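Local atomic coordinates of cephalosporin acylase (Bacillus halodurans, PDB entry 2NLZ), a protein that probably acts as an amide-cleaving N-terminal nucleophile hydrolase of the gamma-glutamyltranspeptidase family, possibly with cephalosporin acylase activity. Residues L306-V309 and D310-Y314; V315-P318 and S319-S322; T156-L159 and A160-K164. The protein carries 1 engineered substitution. All coordinates share one frame; numbering follows the deposited sequence.

Contact 1 of 3, residues L306-V309 and D310-Y314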
ATOM      1  N   LEU D 306     -13.445 -19.141 -22.221  1.00 19.70           N
ATOM      2  CA  LEU D 306     -14.269 -19.818 -23.225  1.00 31.13           C
ATOM      3  C   LEU D 306     -13.937 -19.371 -24.646  1.00 33.18           C
ATOM      4  O   LEU D 306     -13.795 -20.194 -25.549  1.00 41.02           O
ATOM      5  CB  LEU D 306     -15.753 -19.615 -22.932  1.00 31.13           C
ATOM      6  CG  LEU D 306     -16.223 -20.140 -21.569  1.00 29.73           C
ATOM      7  CD1 LEU D 306     -17.470 -19.393 -21.091  1.00 18.61           C
ATOM      8  CD2 LEU D 306     -16.438 -21.666 -21.597  1.00  6.27           C
ATOM      9  N   ALA D 307     -13.786 -18.061 -24.811  1.00 36.32           N
ATOM     10  CA  ALA D 307     -13.455 -17.461 -26.087  1.00 28.56           C
ATOM     11  C   ALA D 307     -12.082 -17.885 -26.604  1.00 30.64           C
ATOM     12  O   ALA D 307     -11.893 -18.063 -27.813  1.00 38.13           O
ATOM     13  CB  ALA D 307     -13.527 -15.944 -25.972  1.00 26.33           C
ATOM     14  N   PHE D 308     -11.125 -18.041 -25.696  1.00 28.14           N
ATOM     15  CA  PHE D 308      -9.755 -18.304 -26.103  1.00 33.05           C
ATOM     16  C   PHE D 308      -9.587 -19.717 -26.655  1.00 34.77           C
ATOM     17  O   PHE D 308      -8.832 -19.929 -27.610  1.00 37.34           O
ATOM     18  CB  PHE D 308      -8.771 -18.044 -24.960  1.00 31.48           C
ATOM     19  CG  PHE D 308      -7.510 -17.345 -25.391  1.00 29.59           C
ATOM     20  CD1 PHE D 308      -6.738 -17.838 -26.434  1.00 31.98           C
ATOM     21  CD2 PHE D 308      -7.089 -16.191 -24.740  1.00 37.45           C
ATOM     22  CE1 PHE D 308      -5.568 -17.188 -26.838  1.00 28.38           C
ATOM     23  CE2 PHE D 308      -5.914 -15.529 -25.130  1.00 36.93           C
ATOM     24  CZ  PHE D 308      -5.158 -16.030 -26.187  1.00 32.05           C
ATOM     25  N   VAL D 309     -10.298 -20.677 -26.067  1.00 35.27           N
ATOM     26  CA  VAL D 309     -10.214 -22.055 -26.545  1.00 36.62           C
ATOM     27  C   VAL D 309     -10.994 -22.212 -27.857  1.00 33.06           C
ATOM     28  O   VAL D 309     -10.703 -23.097 -28.672  1.00 35.27           O
ATOM     29  CB  VAL D 309     -10.643 -23.081 -25.482  1.00 34.85           C
ATOM     30  CG1 VAL D 309     -10.018 -24.432 -25.794  1.00 56.07           C
ATOM     31  CG2 VAL D 309     -10.161 -22.650 -24.131  1.00 33.09           C
ATOM     32  N   ASP D 310     -11.958 -21.323 -28.066  1.00 25.49           N
ATOM     33  CA  ASP D 310     -12.636 -21.223 -29.347  1.00 25.28           C
ATOM     34  C   ASP D 310     -11.711 -20.671 -30.391  1.00 30.82           C
ATOM     35  O   ASP D 310     -11.543 -21.275 -31.445  1.00 42.24           O
ATOM     36  CB  ASP D 310     -13.869 -20.335 -29.249  1.00 23.30           C
ATOM     37  CG  ASP D 310     -15.065 -21.079 -28.737  1.00 34.20           C
ATOM     38  OD1 ASP D 310     -15.026 -22.329 -28.734  1.00 37.76           O
ATOM     39  OD2 ASP D 310     -16.045 -20.425 -28.341  1.00 28.20           O
ATOM     40  N   GLY D 311     -11.106 -19.527 -30.092  1.00 31.65           N
ATOM     41  CA  GLY D 311     -10.167 -18.881 -31.012  1.00 33.17           C
ATOM     42  C   GLY D 311      -8.995 -19.769 -31.391  1.00 39.24           C
ATOM     43  O   GLY D 311      -8.546 -19.756 -32.536  1.00 40.77           O
ATOM     44  N   MET D 312      -8.510 -20.558 -30.430  1.00 36.35           N
ATOM     45  CA  MET D 312      -7.383 -21.461 -30.670  1.00 44.55           C
ATOM     46  C   MET D 312      -7.781 -22.661 -31.518  1.00 41.83           C
ATOM     47  O   MET D 312      -6.951 -23.229 -32.231  1.00 42.83           O
ATOM     48  CB  MET D 312      -6.760 -21.917 -29.350  1.00 45.96           C
ATOM     49  CG  MET D 312      -5.512 -21.154 -28.966  1.00 45.57           C
ATOM     50  SD  MET D 312      -5.340 -21.126 -27.180  1.00 59.82           S
ATOM     51  CE  MET D 312      -3.571 -21.403 -26.984  1.00 71.39           C
ATOM     52  N   LYS D 313      -9.054 -23.036 -31.435  1.00 43.86           N
ATOM     53  CA  LYS D 313      -9.585 -24.154 -32.200  1.00 46.04           C
ATOM     54  C   LYS D 313      -9.847 -23.741 -33.650  1.00 41.44           C
ATOM     55  O   LYS D 313      -9.471 -24.454 -34.584  1.00 43.19           O
ATOM     56  CB  LYS D 313     -10.871 -24.683 -31.537  1.00 55.41           C
ATOM     57  CG  LYS D 313     -11.598 -25.805 -32.287  1.00 60.62           C
ATOM     58  CD  LYS D 313     -11.004 -27.191 -32.014  1.00 80.54           C
ATOM     59  CE  LYS D 313     -11.686 -28.288 -32.851  1.00 75.57           C
ATOM     60  NZ  LYS D 313     -13.155 -28.433 -32.560  1.00 69.33           N
ATOM     61  N   TYR D 314     -10.465 -22.577 -33.836  1.00 32.39           N
ATOM     62  CA  TYR D 314     -11.036 -22.233 -35.132  1.00 36.39           C
ATOM     63  C   TYR D 314     -10.282 -21.195 -35.972  1.00 37.17           C
ATOM     64  O   TYR D 314     -10.349 -21.246 -37.201  1.00 36.91           O
ATOM     65  CB  TYR D 314     -12.506 -21.811 -34.971  1.00 38.64           C
ATOM     66  CG  TYR D 314     -13.377 -22.858 -34.310  1.00 38.80           C
ATOM     67  CD1 TYR D 314     -13.655 -24.074 -34.944  1.00 44.14           C
ATOM     68  CD2 TYR D 314     -13.933 -22.632 -33.056  1.00 40.05           C
ATOM     69  CE1 TYR D 314     -14.460 -25.043 -34.334  1.00 44.79           C
ATOM     70  CE2 TYR D 314     -14.736 -23.590 -32.438  1.00 49.31           C
ATOM     71  CZ  TYR D 314     -14.993 -24.790 -33.079  1.00 46.09           C
ATOM     72  OH  TYR D 314     -15.784 -25.723 -32.452  1.00 51.76           O
TER
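Met-312 lays its sulfur beside the ring of Phe-308, one turn earlier on helix 294-314. This is a Met-aromatic contact. SD of Met-312 lies 3.6 Å from CD1 of Phe-308 and comes to the ring obliquely, 64° off the ring normal. The methionine chain bends at its last torsion (chi3 139°), with SD left beside CD1. The same sulfur also lies near the backbone O of Phe-308. That oxygen accepts N-H of Met-312 at 2.9 Å.

Gly-311 N bonds to Ala-307 O at 2.8 Å. Asp-310 N to Leu-306 O and Lys-313 N to Val-309 O are weak bonds of the same i to i+4 kind. On another side of the helix, the first torsion of Asp-310 (chi1 -83°) sets CG beside the backbone N, where it lies 3.5 Å from Leu-306 O. CB of Asp-310 rests 3.3 Å from Ala-307 O. The carboxylate meets residues of later parts of the chain. OD2 forms a salt bridge with Arg-337 and a hydrogen bond with Tyr-333, while OD1 takes N-H of Gly-351. An alanine here would remove the carboxylate, and would probably leave the charge of Arg-337, the hydroxyl of Tyr-333 and the backbone N-H of Gly-351 without this mate.

Phe-308 continues into apolar and amide neighbours on helices 274-283 and 444-457. The chemistry is thus divided by helix face. Apolar packing and sulfur hold one side, and a buried carboxylate with several partners holds another. Arg-337 and the N-H of Gly-351 would probably favour its charged form, although Glu-278 close by would act against this.

Contact 2 of 3, residues V315-P318 and S319-S322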
ATOM      1  N   VAL D 315      -9.581 -20.262 -35.323  1.00 39.45           N
ATOM      2  CA  VAL D 315      -8.967 -19.132 -36.039  1.00 34.14           C
ATOM      3  C   VAL D 315      -7.670 -19.495 -36.756  1.00 35.99           C
ATOM      4  O   VAL D 315      -6.708 -19.970 -36.147  1.00 39.03           O
ATOM      5  CB  VAL D 315      -8.777 -17.879 -35.144  1.00 32.36           C
ATOM      6  CG1 VAL D 315      -7.944 -16.818 -35.849  1.00 28.44           C
ATOM      7  CG2 VAL D 315     -10.132 -17.297 -34.751  1.00 26.94           C
ATOM      8  N   THR D 316      -7.691 -19.278 -38.068  1.00 37.18           N
ATOM      9  CA  THR D 316      -6.560 -19.481 -38.963  1.00 31.68           C
ATOM     10  C   THR D 316      -6.847 -18.738 -40.279  1.00 31.76           C
ATOM     11  O   THR D 316      -7.816 -17.973 -40.357  1.00 32.23           O
ATOM     12  CB  THR D 316      -6.336 -20.976 -39.244  1.00 27.50           C
ATOM     13  OG1 THR D 316      -5.229 -21.128 -40.139  1.00 23.51           O
ATOM     14  CG2 THR D 316      -7.580 -21.606 -39.859  1.00 27.82           C
ATOM     15  N   GLU D 317      -6.012 -18.951 -41.295  1.00 32.19           N
ATOM     16  CA  GLU D 317      -6.299 -18.480 -42.661  1.00 36.27           C
ATOM     17  C   GLU D 317      -7.782 -18.705 -43.023  1.00 37.28           C
ATOM     18  O   GLU D 317      -8.246 -19.851 -43.012  1.00 42.52           O
ATOM     19  CB  GLU D 317      -5.395 -19.206 -43.672  1.00 28.73           C
ATOM     20  CG  GLU D 317      -5.722 -18.950 -45.140  1.00 40.03           C
ATOM     21  CD  GLU D 317      -5.142 -17.647 -45.644  1.00 46.17           C
ATOM     22  OE1 GLU D 317      -5.930 -16.768 -46.058  1.00 42.99           O
ATOM     23  OE2 GLU D 317      -3.902 -17.497 -45.615  1.00 34.50           O
ATOM     24  N   PRO D 318      -8.522 -17.616 -43.336  1.00 41.30           N
ATOM     25  CA  PRO D 318      -9.982 -17.617 -43.544  1.00 48.71           C
ATOM     26  C   PRO D 318     -10.519 -18.793 -44.363  1.00 54.18           C
ATOM     27  O   PRO D 318     -11.565 -19.345 -44.023  1.00 48.88           O
ATOM     28  CB  PRO D 318     -10.223 -16.305 -44.286  1.00 48.38           C
ATOM     29  CG  PRO D 318      -9.180 -15.401 -43.745  1.00 44.85           C
ATOM     30  CD  PRO D 318      -7.959 -16.263 -43.507  1.00 39.95           C
ATOM     31  N   SER D 319      -9.792 -19.173 -45.411  1.00 59.01           N
ATOM     32  CA  SER D 319     -10.196 -20.258 -46.304  1.00 57.73           C
ATOM     33  C   SER D 319     -10.160 -21.630 -45.625  1.00 59.03           C
ATOM     34  O   SER D 319     -10.980 -22.493 -45.930  1.00 61.32           O
ATOM     35  CB  SER D 319      -9.308 -20.265 -47.547  1.00 55.09           C
ATOM     36  OG  SER D 319      -9.134 -18.959 -48.060  1.00 67.22           O
ATOM     37  N   ASP D 320      -9.219 -21.820 -44.703  1.00 60.94           N
ATOM     38  CA  ASP D 320      -9.070 -23.091 -43.992  1.00 59.38           C
ATOM     39  C   ASP D 320      -9.893 -23.141 -42.706  1.00 56.31           C
ATOM     40  O   ASP D 320      -9.817 -24.129 -41.971  1.00 57.93           O
ATOM     41  CB  ASP D 320      -7.593 -23.382 -43.676  1.00 60.33           C
ATOM     42  CG  ASP D 320      -6.789 -23.796 -44.907  1.00 69.11           C
ATOM     43  OD1 ASP D 320      -6.191 -24.891 -44.891  1.00 75.18           O
ATOM     44  OD2 ASP D 320      -6.744 -23.029 -45.888  1.00 80.81           O
ATOM     45  N   MET D 321     -10.674 -22.091 -42.440  1.00 54.32           N
ATOM     46  CA  MET D 321     -11.494 -22.018 -41.219  1.00 55.10           C
ATOM     47  C   MET D 321     -12.727 -22.913 -41.290  1.00 62.02           C
ATOM     48  O   MET D 321     -13.440 -22.927 -42.294  1.00 63.37           O
ATOM     49  CB  MET D 321     -11.896 -20.577 -40.892  1.00 55.20           C
ATOM     50  CG  MET D 321     -10.803 -19.783 -40.189  1.00 45.25           C
ATOM     51  SD  MET D 321     -11.290 -18.133 -39.660  1.00 37.58           S
ATOM     52  CE  MET D 321     -12.683 -18.491 -38.581  1.00 35.80           C
ATOM     53  N   SER D 322     -12.966 -23.651 -40.209  1.00 69.74           N
ATOM     54  CA  SER D 322     -14.042 -24.638 -40.151  1.00 69.95           C
ATOM     55  C   SER D 322     -15.413 -24.000 -39.903  1.00 66.24           C
ATOM     56  O   SER D 322     -16.397 -24.397 -40.515  1.00 62.84           O
ATOM     57  CB  SER D 322     -13.736 -25.685 -39.082  1.00 70.45           C
ATOM     58  OG  SER D 322     -14.570 -26.818 -39.209  1.00 80.89           O
TER
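The backbone O of Glu-317 accepts N-H of Asp-320 at 2.8 Å. The bond bends at the hydrogen (138°), and the donor stands above the carbonyl plane, not on a lone pair. Met-321 N then bonds to Pro-318 O at 3.3 Å, its donor farther out of the carbonyl plane. These two i to i+3 bonds make overlapping turns, 317-320 and 318-321, which swing the chain round.

The fold-back brings Met-321 against Thr-316. CG of Met-321 lies 3.7 Å from the methyl CG2 of Thr-316, and the two side chains run alongside in opposite senses. OG1 of Thr-316 is anti to the backbone N (chi1 179°), which leaves CG2 between N and the carbonyl carbon, turned to the methionine. The methionine chain bends at chi3 (58°), with SD 3.5 Å from Thr-316 O. CB of Met-321 also lies 3.4 Å from Pro-318 O.

The polar ends have partners in other parts of the chain: Thr-316 OG1 bonds to Asn-409 OD1, and OE2 of Glu-317 forms a salt bridge with Arg-416. Met-321 also packs on Pro-269. Residues 315-322 form most of the loop between helix 294-314, which ends just before Val-315, and the short helix 325-328.

Contact 3 of 3, residues T156-L159 and A160-K164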
ATOM      1  N   THR D 156      19.028   1.126 -22.919  1.00 46.57           N
ATOM      2  CA  THR D 156      18.366   1.305 -21.631  1.00 53.03           C
ATOM      3  C   THR D 156      18.420  -0.011 -20.831  1.00 50.85           C
ATOM      4  O   THR D 156      18.508  -1.085 -21.435  1.00 47.25           O
ATOM      5  CB  THR D 156      16.902   1.808 -21.807  1.00 59.72           C
ATOM      6  OG1 THR D 156      16.078   0.737 -22.275  1.00 67.12           O
ATOM      7  CG2 THR D 156      16.827   2.997 -22.787  1.00 61.13           C
ATOM      8  N   PRO D 157      18.389   0.071 -19.478  1.00 53.76           N
ATOM      9  CA  PRO D 157      18.447  -1.093 -18.578  1.00 56.45           C
ATOM     10  C   PRO D 157      17.469  -2.224 -18.906  1.00 56.42           C
ATOM     11  O   PRO D 157      17.835  -3.398 -18.813  1.00 58.71           O
ATOM     12  CB  PRO D 157      18.078  -0.499 -17.219  1.00 55.65           C
ATOM     13  CG  PRO D 157      18.495   0.900 -17.297  1.00 56.90           C
ATOM     14  CD  PRO D 157      18.315   1.331 -18.718  1.00 54.82           C
ATOM     15  N   THR D 158      16.239  -1.864 -19.267  1.00 52.04           N
ATOM     16  CA  THR D 158      15.199  -2.842 -19.564  1.00 53.90           C
ATOM     17  C   THR D 158      15.531  -3.612 -20.840  1.00 52.98           C
ATOM     18  O   THR D 158      15.485  -4.846 -20.853  1.00 50.60           O
ATOM     19  CB  THR D 158      13.821  -2.170 -19.705  1.00 56.42           C
ATOM     20  OG1 THR D 158      13.637  -1.247 -18.631  1.00 54.06           O
ATOM     21  CG2 THR D 158      12.701  -3.206 -19.690  1.00 51.81           C
ATOM     22  N   LEU D 159      15.872  -2.875 -21.898  1.00 47.85           N
ATOM     23  CA  LEU D 159      16.304  -3.474 -23.148  1.00 41.79           C
ATOM     24  C   LEU D 159      17.546  -4.341 -22.913  1.00 41.10           C
ATOM     25  O   LEU D 159      17.649  -5.440 -23.460  1.00 33.69           O
ATOM     26  CB  LEU D 159      16.575  -2.392 -24.191  1.00 36.27           C
ATOM     27  CG  LEU D 159      17.030  -2.828 -25.581  1.00 30.81           C
ATOM     28  CD1 LEU D 159      15.903  -3.511 -26.303  1.00 38.03           C
ATOM     29  CD2 LEU D 159      17.498  -1.625 -26.369  1.00 37.21           C
ATOM     30  N   ALA D 160      18.456  -3.859 -22.062  1.00 35.32           N
ATOM     31  CA  ALA D 160      19.690  -4.584 -21.741  1.00 38.74           C
ATOM     32  C   ALA D 160      19.429  -5.940 -21.104  1.00 41.53           C
ATOM     33  O   ALA D 160      20.169  -6.888 -21.340  1.00 42.39           O
ATOM     34  CB  ALA D 160      20.575  -3.753 -20.841  1.00 31.17           C
ATOM     35  N   LYS D 161      18.378  -6.020 -20.294  1.00 44.81           N
ATOM     36  CA  LYS D 161      18.005  -7.260 -19.631  1.00 46.68           C
ATOM     37  C   LYS D 161      17.584  -8.337 -20.631  1.00 46.81           C
ATOM     38  O   LYS D 161      18.059  -9.470 -20.564  1.00 42.30           O
ATOM     39  CB  LYS D 161      16.866  -7.017 -18.634  1.00 49.91           C
ATOM     40  CG  LYS D 161      16.475  -8.258 -17.819  1.00 68.26           C
ATOM     41  CD  LYS D 161      14.953  -8.378 -17.610  1.00 78.53           C
ATOM     42  CE  LYS D 161      14.429  -7.449 -16.508  1.00 83.12           C
ATOM     43  NZ  LYS D 161      12.959  -7.615 -16.288  1.00 78.39           N
ATOM     44  N   TYR D 162      16.692  -7.979 -21.553  1.00 47.68           N
ATOM     45  CA  TYR D 162      16.155  -8.949 -22.500  1.00 42.47           C
ATOM     46  C   TYR D 162      17.155  -9.295 -23.590  1.00 40.39           C
ATOM     47  O   TYR D 162      17.121 -10.396 -24.132  1.00 38.53           O
ATOM     48  CB  TYR D 162      14.862  -8.448 -23.128  1.00 42.28           C
ATOM     49  CG  TYR D 162      13.698  -8.386 -22.179  1.00 45.25           C
ATOM     50  CD1 TYR D 162      13.299  -7.174 -21.622  1.00 49.19           C
ATOM     51  CD2 TYR D 162      12.986  -9.540 -21.838  1.00 46.48           C
ATOM     52  CE1 TYR D 162      12.225  -7.107 -20.750  1.00 53.92           C
ATOM     53  CE2 TYR D 162      11.906  -9.487 -20.961  1.00 44.82           C
ATOM     54  CZ  TYR D 162      11.535  -8.263 -20.423  1.00 52.29           C
ATOM     55  OH  TYR D 162      10.472  -8.186 -19.556  1.00 55.41           O
ATOM     56  N   TRP D 163      18.030  -8.344 -23.905  1.00 31.46           N
ATOM     57  CA  TRP D 163      19.108  -8.575 -24.850  1.00 32.82           C
ATOM     58  C   TRP D 163      20.127  -9.539 -24.235  1.00 38.10           C
ATOM     59  O   TRP D 163      20.626 -10.430 -24.917  1.00 38.87           O
ATOM     60  CB  TRP D 163      19.769  -7.242 -25.217  1.00 34.26           C
ATOM     61  CG  TRP D 163      20.455  -7.179 -26.560  1.00 35.04           C
ATOM     62  CD1 TRP D 163      21.229  -8.147 -27.148  1.00 38.04           C
ATOM     63  CD2 TRP D 163      20.459  -6.068 -27.458  1.00 25.49           C
ATOM     64  NE1 TRP D 163      21.701  -7.708 -28.362  1.00 29.26           N
ATOM     65  CE2 TRP D 163      21.240  -6.435 -28.576  1.00 32.65           C
ATOM     66  CE3 TRP D 163      19.870  -4.802 -27.434  1.00 26.02           C
ATOM     67  CZ2 TRP D 163      21.440  -5.578 -29.657  1.00 35.88           C
ATOM     68  CZ3 TRP D 163      20.079  -3.949 -28.503  1.00 24.31           C
ATOM     69  CH2 TRP D 163      20.852  -4.341 -29.598  1.00 39.60           C
ATOM     70  N   LYS D 164      20.425  -9.363 -22.948  1.00 44.92           N
ATOM     71  CA  LYS D 164      21.346 -10.259 -22.250  1.00 51.56           C
ATOM     72  C   LYS D 164      20.760 -11.636 -22.093  1.00 49.40           C
ATOM     73  O   LYS D 164      21.470 -12.615 -22.256  1.00 52.37           O
ATOM     74  CB  LYS D 164      21.743  -9.722 -20.880  1.00 58.87           C
ATOM     75  CG  LYS D 164      23.029  -8.917 -20.880  1.00 83.35           C
ATOM     76  CD  LYS D 164      23.782  -9.126 -19.578  1.00 93.60           C
ATOM     77  CE  LYS D 164      24.232 -10.570 -19.437  1.00 90.13           C
ATOM     78  NZ  LYS D 164      24.397 -10.939 -18.016  1.00 85.57           N
TER
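Leu-159 and Trp-163 both carry CG anti to the backbone N (chi1 -179° and -154°), which runs their side chains the same way, side by side, one turn apart on helix 157-173. CG of Leu-159 meets the six-membered end of the indole at its edge, near the ring plane, 3.9 Å from CE3 of Trp-163. Its CD2 branch reaches the same end, 4.1 Å from CZ3 of Trp-163. The backbone of the same two residues is joined too: N-H of Trp-163 bonds to Leu-159 O at 3.0 Å.

Thr-158 and Tyr-162 form a second side-by-side pair: CG2 of Thr-158 is 4.1 Å from CE1 of Tyr-162. The backbone O of Thr-158 lies 3.3 Å from CD1 of Tyr-162, and takes weak bonds from N-H of Lys-161 and of Tyr-162. At the start of the helix, Thr-156 is the N-cap residue, and its O accepts N-H of Ala-160 at 2.8 Å. Lys-161 N bonds to Pro-157 O.

Asp-533 bonds to OG1 of Thr-156. The indole N-H (NE1) bonds to Phe-186 O, and the indole meets the rings of Trp-199 and Phe-381 edge to face. Leu-159 and Trp-163 pack on Tyr-153 of strand 153-154, while Pro-157 and Thr-158 touch Tyr-20 and Asn-17 of the second subunit.

How the contacts relate
Contacts 1 and 2 are continuous in the chain and touch where Tyr-314 O meets CG of Met-321. Contact 1 is a buried helical segment at the C-terminal end of helix 294-314. Contact 2 is the partly buried loop that follows, and its bonds are of i to i+3 turns instead of mainly i to i+4. Contact 3 begins another helix, with its centre about 34 Å from that of contact 1 and, across the centre of the chain, about 38 Å from that of contact 2. It is partly buried, and its side-chain contacts are to Tyr-162 and Trp-163. Met-312 meets an aromatic ring, whereas Met-321 meets a threonine methyl. Only contact 3 reaches another subunit.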